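Local coordinates for protein ornithine carbamoyltransferase, anabolic (PDB 3TPF) that transfers the carbamoyl group of carbamoyl phosphate to L-ornithine, yielding L-citrulline and phosphate in the first of three steps from ornithine to arginine, at residues L133-E138 with A279-E284; N140-G145 with L169-S174. One frame throughout, in Å; residues are numbered along the deposited sequence.

Interaction 1 (L133-E138 with A279-E284); sequences LFTIKE and ADVIFE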
loop_
_atom_site.group_PDB
_atom_site.type_symbol
_atom_site.label_atom_id
_atom_site.label_comp_id
_atom_site.label_asym_id
_atom_site.label_seq_id
_atom_site.Cartn_x
_atom_site.Cartn_y
_atom_site.Cartn_z
ATOM N N LEU B 133 24.154 3.901 -16.094
ATOM C CA LEU B 133 25.622 3.858 -15.872
ATOM C C LEU B 133 26.096 2.510 -15.401
ATOM O O LEU B 133 27.017 1.907 -15.956
ATOM C CB LEU B 133 25.983 4.876 -14.813
ATOM C CG LEU B 133 27.175 5.759 -15.032
ATOM C CD1 LEU B 133 27.306 6.192 -16.470
ATOM C CD2 LEU B 133 26.925 6.992 -14.187
ATOM N N PHE B 134 25.408 1.999 -14.391
ATOM C CA PHE B 134 25.746 0.677 -13.802
ATOM C C PHE B 134 25.787 -0.330 -14.913
ATOM O O PHE B 134 26.646 -1.251 -14.948
ATOM C CB PHE B 134 24.647 0.271 -12.816
ATOM C CG PHE B 134 24.841 -1.072 -12.188
ATOM C CD1 PHE B 134 25.537 -1.189 -11.015
ATOM C CD2 PHE B 134 24.303 -2.194 -12.735
ATOM C CE1 PHE B 134 25.759 -2.434 -10.431
ATOM C CE2 PHE B 134 24.542 -3.458 -12.169
ATOM C CZ PHE B 134 25.253 -3.575 -11.007
ATOM N N THR B 135 24.813 -0.160 -15.804
ATOM C CA THR B 135 24.569 -1.153 -16.857
ATOM C C THR B 135 25.633 -1.110 -17.933
ATOM O O THR B 135 26.116 -2.121 -18.392
ATOM C CB THR B 135 23.189 -0.993 -17.481
ATOM O OG1 THR B 135 22.198 -1.201 -16.460
ATOM C CG2 THR B 135 23.044 -2.040 -18.528
ATOM N N ILE B 136 26.010 0.109 -18.261
ATOM C CA ILE B 136 27.100 0.357 -19.181
ATOM C C ILE B 136 28.407 -0.286 -18.685
ATOM O O ILE B 136 29.137 -0.906 -19.438
ATOM C CB ILE B 136 27.332 1.861 -19.373
ATOM C CG1 ILE B 136 26.144 2.481 -20.125
ATOM C CG2 ILE B 136 28.622 2.071 -20.130
ATOM C CD1 ILE B 136 26.148 3.975 -20.076
ATOM N N LYS B 137 28.630 -0.196 -17.396
ATOM C CA LYS B 137 29.812 -0.781 -16.804
ATOM C C LYS B 137 29.738 -2.304 -16.851
ATOM O O LYS B 137 30.711 -2.986 -17.123
ATOM C CB LYS B 137 29.973 -0.247 -15.385
ATOM C CG LYS B 137 31.192 -0.696 -14.621
ATOM C CD LYS B 137 31.536 0.286 -13.472
ATOM C CE LYS B 137 32.882 -0.081 -12.763
ATOM N NZ LYS B 137 32.850 -1.069 -11.619
ATOM N N GLU B 138 28.554 -2.839 -16.607
ATOM C CA GLU B 138 28.351 -4.300 -16.647
ATOM C C GLU B 138 28.518 -4.889 -18.024
ATOM O O GLU B 138 28.913 -6.033 -18.181
ATOM C CB GLU B 138 26.954 -4.680 -16.159
ATOM C CG GLU B 138 26.891 -5.454 -14.834
ATOM C CD GLU B 138 25.514 -6.093 -14.603
ATOM O OE1 GLU B 138 25.540 -7.055 -13.796
ATOM O OE2 GLU B 138 24.433 -5.664 -15.203
ATOM N N ALA B 279 16.544 -6.957 -25.799
ATOM C CA ALA B 279 15.830 -7.242 -24.571
ATOM C C ALA B 279 16.801 -7.536 -23.389
ATOM O O ALA B 279 16.659 -6.936 -22.346
ATOM C CB ALA B 279 14.829 -8.354 -24.752
ATOM N N ASP B 280 17.812 -8.364 -23.568
ATOM C CA ASP B 280 18.645 -8.722 -22.424
ATOM C C ASP B 280 19.180 -7.507 -21.710
ATOM O O ASP B 280 19.141 -7.432 -20.468
ATOM C CB ASP B 280 19.825 -9.603 -22.785
ATOM C CG ASP B 280 19.418 -10.990 -23.226
ATOM O OD1 ASP B 280 18.450 -11.560 -22.723
ATOM O OD2 ASP B 280 20.064 -11.553 -24.121
ATOM N N VAL B 281 19.724 -6.565 -22.463
ATOM C CA VAL B 281 20.356 -5.399 -21.847
ATOM C C VAL B 281 19.321 -4.466 -21.308
ATOM O O VAL B 281 19.512 -3.848 -20.280
ATOM C CB VAL B 281 21.392 -4.657 -22.755
ATOM C CG1 VAL B 281 20.694 -3.733 -23.785
ATOM C CG2 VAL B 281 22.331 -3.860 -21.884
ATOM N N ILE B 282 18.244 -4.289 -22.053
ATOM C CA ILE B 282 17.224 -3.322 -21.675
ATOM C C ILE B 282 16.610 -3.769 -20.341
ATOM O O ILE B 282 16.329 -2.937 -19.461
ATOM C CB ILE B 282 16.130 -3.158 -22.733
ATOM C CG1 ILE B 282 16.710 -2.416 -23.946
ATOM C CG2 ILE B 282 14.942 -2.369 -22.172
ATOM C CD1 ILE B 282 15.760 -2.309 -25.143
ATOM N N PHE B 283 16.376 -5.043 -20.194
ATOM C CA PHE B 283 15.701 -5.483 -18.991
ATOM C C PHE B 283 16.664 -5.652 -17.840
ATOM O O PHE B 283 16.221 -5.662 -16.718
ATOM C CB PHE B 283 14.826 -6.772 -19.201
ATOM C CG PHE B 283 13.618 -6.532 -20.048
ATOM C CD1 PHE B 283 12.617 -5.701 -19.623
ATOM C CD2 PHE B 283 13.533 -7.057 -21.315
ATOM C CE1 PHE B 283 11.520 -5.397 -20.425
ATOM C CE2 PHE B 283 12.427 -6.798 -22.117
ATOM C CZ PHE B 283 11.411 -5.968 -21.664
ATOM N N GLU B 284 17.948 -5.867 -18.104
ATOM C CA GLU B 284 18.903 -5.827 -17.022
ATOM C C GLU B 284 18.938 -4.355 -16.501
ATOM O O GLU B 284 18.970 -4.073 -15.296
ATOM C CB GLU B 284 20.277 -6.308 -17.469
ATOM C CG GLU B 284 20.651 -7.726 -17.016
ATOM C CD GLU B 284 20.586 -7.921 -15.468
ATOM O OE1 GLU B 284 20.165 -9.030 -14.993
ATOM O OE2 GLU B 284 20.969 -6.974 -14.696
#
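OG1 of Thr-135 is gripped from two sides of the sequence, by the carbonyl oxygen of Gly-131 one turn back in its own helix and by ND2 of Asn-288, while the other branch of the side chain meets Val-281. There the contact is methyl to methyl, with CG2 of the threonine 3.9 Å from CG2 of the valine. Each of these methyls stands anti to its own main-chain nitrogen; in Thr-135 a chi1 of -62° accordingly places OG1 on the branch that makes the hydrogen bonds. Both residues are buried.

Beside this pair, a lysine, an arginine and the amide of Asn-288 hold two carboxylates. OE2 of Glu-138 accepts from ND2 of Asn-288 and lies 3.7 Å from OE2 of Glu-284. Lys-27, from helix 13-28, forms salt bridges with both acids, using its NZ on OE1 of Glu-138 and on OE2 of Glu-284, and NH1 of Arg-287 forms a salt bridge with OE1 of Glu-284. The shared lysine probably offsets the repulsion of two like charges brought this close. The carboxylates are not stacked: their planes are turned 67° apart, and the two side chains meet nearly at right angles. Beyond CG the chain of Glu-138 runs extended, whereas that of Glu-284 folds at its second torsion.

The short helical segments run roughly antiparallel, at 138°. Their axes come no closer than 10.4 Å, and the contact is made largely by side chains. Helix 126-138 links the two sheets, and 279-302, the C-terminal helix, returns to the first domain. Helix against helix, with a polar cluster beside the buried methyl pair, they form the interdomain junction of the two-domain aspartate/ornithine carbamoyltransferase fold.

Interaction 2 (N140-G145 with L169-S174); sequences NKMQNG and LGFEIS
Phe-171 presents the edge of its ring to Met-142, a selenomethionine in this crystal, in a Met-aromatic contact. The methyl carbon CE of Met-142 is 3.7 Å from CZ of Phe-171, close to the ring plane, and SE lies 5.3 Å from the ring centroid on a line 72° off the ring normal. The Met-142 chain is straight at chi2 and bends at chi3 (-124°), which swings the methyl to the ring edge beside the selenium. Further round the same edge sits the carbonyl oxygen of Gly-145, so two residues of the loop 140-145 close on one rim of the aromatic group.

Outside this first shell, Leu-133 of helix 126-138 packs on both Met-142 and Phe-171, while Trp-162 and Ala-166 of helix 157-169 also touch the ring. The loop starts at a Schellman motif in which Asn-140 ends helix 126-138. In the other segment, Gly-170 turns the chain out of helix 157-169 with a positive phi of 94°, leading into strand 172-176 of the parallel Rossmann-type sheet. The closest approach between the two segments is 3.5 Å, from O of Gly-145 to CE1 of Phe-171.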
loop_
_atom_site.group_PDB
_atom_site.type_symbol
_atom_site.label_atom_id
_atom_site.label_comp_id
_atom_site.label_asym_id
_atom_site.label_seq_id
_atom_site.Cartn_x
_atom_site.Cartn_y
_atom_site.Cartn_z
ATOM N N ASN B 140 30.606 -3.952 -20.159
ATOM C CA ASN B 140 31.948 -3.601 -20.570
ATOM C C ASN B 140 31.992 -2.576 -21.728
ATOM O O ASN B 140 32.716 -2.746 -22.661
ATOM C CB ASN B 140 32.694 -4.844 -20.963
ATOM C CG ASN B 140 32.727 -5.838 -19.852
ATOM O OD1 ASN B 140 33.377 -5.627 -18.834
ATOM N ND2 ASN B 140 32.018 -6.932 -20.028
ATOM N N LYS B 141 31.196 -1.528 -21.616
ATOM C CA LYS B 141 31.192 -0.453 -22.592
ATOM C C LYS B 141 31.791 0.816 -21.985
ATOM O O LYS B 141 31.604 1.911 -22.501
ATOM C CB LYS B 141 29.792 -0.176 -23.151
ATOM C CG LYS B 141 29.149 -1.382 -23.821
ATOM C CD LYS B 141 29.671 -1.606 -25.217
ATOM C CE LYS B 141 29.442 -3.019 -25.735
ATOM N NZ LYS B 141 30.060 -3.251 -27.070
HETATM N N MSE B 142 32.570 0.635 -20.929
HETATM C CA MSE B 142 33.294 1.742 -20.307
HETATM C C MSE B 142 34.722 1.405 -20.347
HETATM O O MSE B 142 35.363 1.062 -19.355
HETATM C CB MSE B 142 32.911 1.991 -18.883
HETATM C CG MSE B 142 32.110 3.279 -18.805
HETATM SE SE MSE B 142 31.530 3.607 -16.946
HETATM C CE MSE B 142 29.592 3.735 -17.231
ATOM N N GLN B 143 35.231 1.490 -21.559
ATOM C CA GLN B 143 36.638 1.357 -21.827
ATOM C C GLN B 143 37.330 2.709 -21.458
ATOM O O GLN B 143 37.056 3.793 -22.023
ATOM C CB GLN B 143 36.814 0.936 -23.290
ATOM N N ASN B 144 38.184 2.643 -20.443
ATOM C CA ASN B 144 39.054 3.785 -20.077
ATOM C C ASN B 144 38.398 4.785 -19.110
ATOM O O ASN B 144 38.834 5.927 -18.989
ATOM C CB ASN B 144 39.526 4.505 -21.357
ATOM N N GLY B 145 37.348 4.340 -18.430
ATOM C CA GLY B 145 36.554 5.208 -17.501
ATOM C C GLY B 145 35.620 6.200 -18.217
ATOM O O GLY B 145 34.824 6.885 -17.600
ATOM N N LEU B 169 31.305 13.190 -15.646
ATOM C CA LEU B 169 32.113 11.982 -15.685
ATOM C C LEU B 169 33.242 12.039 -16.676
ATOM O O LEU B 169 34.226 11.307 -16.546
ATOM C CB LEU B 169 31.238 10.809 -15.961
ATOM C CG LEU B 169 30.387 10.249 -14.787
ATOM C CD1 LEU B 169 29.599 9.101 -15.410
ATOM C CD2 LEU B 169 31.163 9.707 -13.590
ATOM N N GLY B 170 33.102 12.920 -17.666
ATOM C CA GLY B 170 34.090 13.059 -18.755
ATOM C C GLY B 170 33.793 12.235 -20.021
ATOM O O GLY B 170 34.676 11.964 -20.850
ATOM N N PHE B 171 32.539 11.877 -20.186
ATOM C CA PHE B 171 32.116 11.037 -21.284
ATOM C C PHE B 171 32.066 11.834 -22.548
ATOM O O PHE B 171 32.109 13.065 -22.550
ATOM C CB PHE B 171 30.690 10.492 -21.058
ATOM C CG PHE B 171 30.601 9.337 -20.111
ATOM C CD1 PHE B 171 31.677 8.967 -19.315
ATOM C CD2 PHE B 171 29.407 8.638 -19.996
ATOM C CE1 PHE B 171 31.552 7.919 -18.423
ATOM C CE2 PHE B 171 29.301 7.574 -19.138
ATOM C CZ PHE B 171 30.375 7.208 -18.352
ATOM N N GLU B 172 31.990 11.089 -23.640
ATOM C CA GLU B 172 31.847 11.704 -24.957
ATOM C C GLU B 172 30.432 11.476 -25.297
ATOM O O GLU B 172 30.017 10.337 -25.414
ATOM C CB GLU B 172 32.748 11.041 -25.969
ATOM C CG GLU B 172 32.560 11.547 -27.382
ATOM C CD GLU B 172 33.581 10.970 -28.373
ATOM O OE1 GLU B 172 34.642 10.430 -27.940
ATOM O OE2 GLU B 172 33.302 11.095 -29.580
ATOM N N ILE B 173 29.660 12.544 -25.374
ATOM C CA ILE B 173 28.236 12.393 -25.626
ATOM C C ILE B 173 27.726 13.243 -26.769
ATOM O O ILE B 173 28.005 14.439 -26.853
ATOM C CB ILE B 173 27.408 12.683 -24.376
ATOM C CG1 ILE B 173 25.933 12.365 -24.649
ATOM C CG2 ILE B 173 27.588 14.110 -23.941
ATOM C CD1 ILE B 173 25.042 12.435 -23.433
ATOM N N SER B 174 26.971 12.595 -27.650
ATOM C CA SER B 174 26.229 13.289 -28.734
ATOM C C SER B 174 24.725 13.216 -28.528
ATOM O O SER B 174 24.173 12.141 -28.367
ATOM C CB SER B 174 26.534 12.697 -30.081
ATOM O OG SER B 174 27.810 13.137 -30.483
#

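Overall arrangement
From the N terminus, the chain first builds the sheet of strands 38-43, 64-68, 94-98 and 116-118, then enters helix 126-138, where interaction 1 begins. The loop after that helix opens interaction 2, which closes 24 residues later, once strand 148-152 and helix 157-169 have been laid down. Interaction 1 closes only when helix 279-302 returns, so interaction 2 is nested inside its much longer loop. Their centres are about 15 Å apart, yet they touch through Leu-133 and Ile-136, whose side chains, on faces of the helix not turned to helix 279-302, meet Met-142 and, from Leu-133, Phe-171 just ahead of strand 172-176. Helix 126-138 thus joins the C-terminal helix to the start of the second sheet.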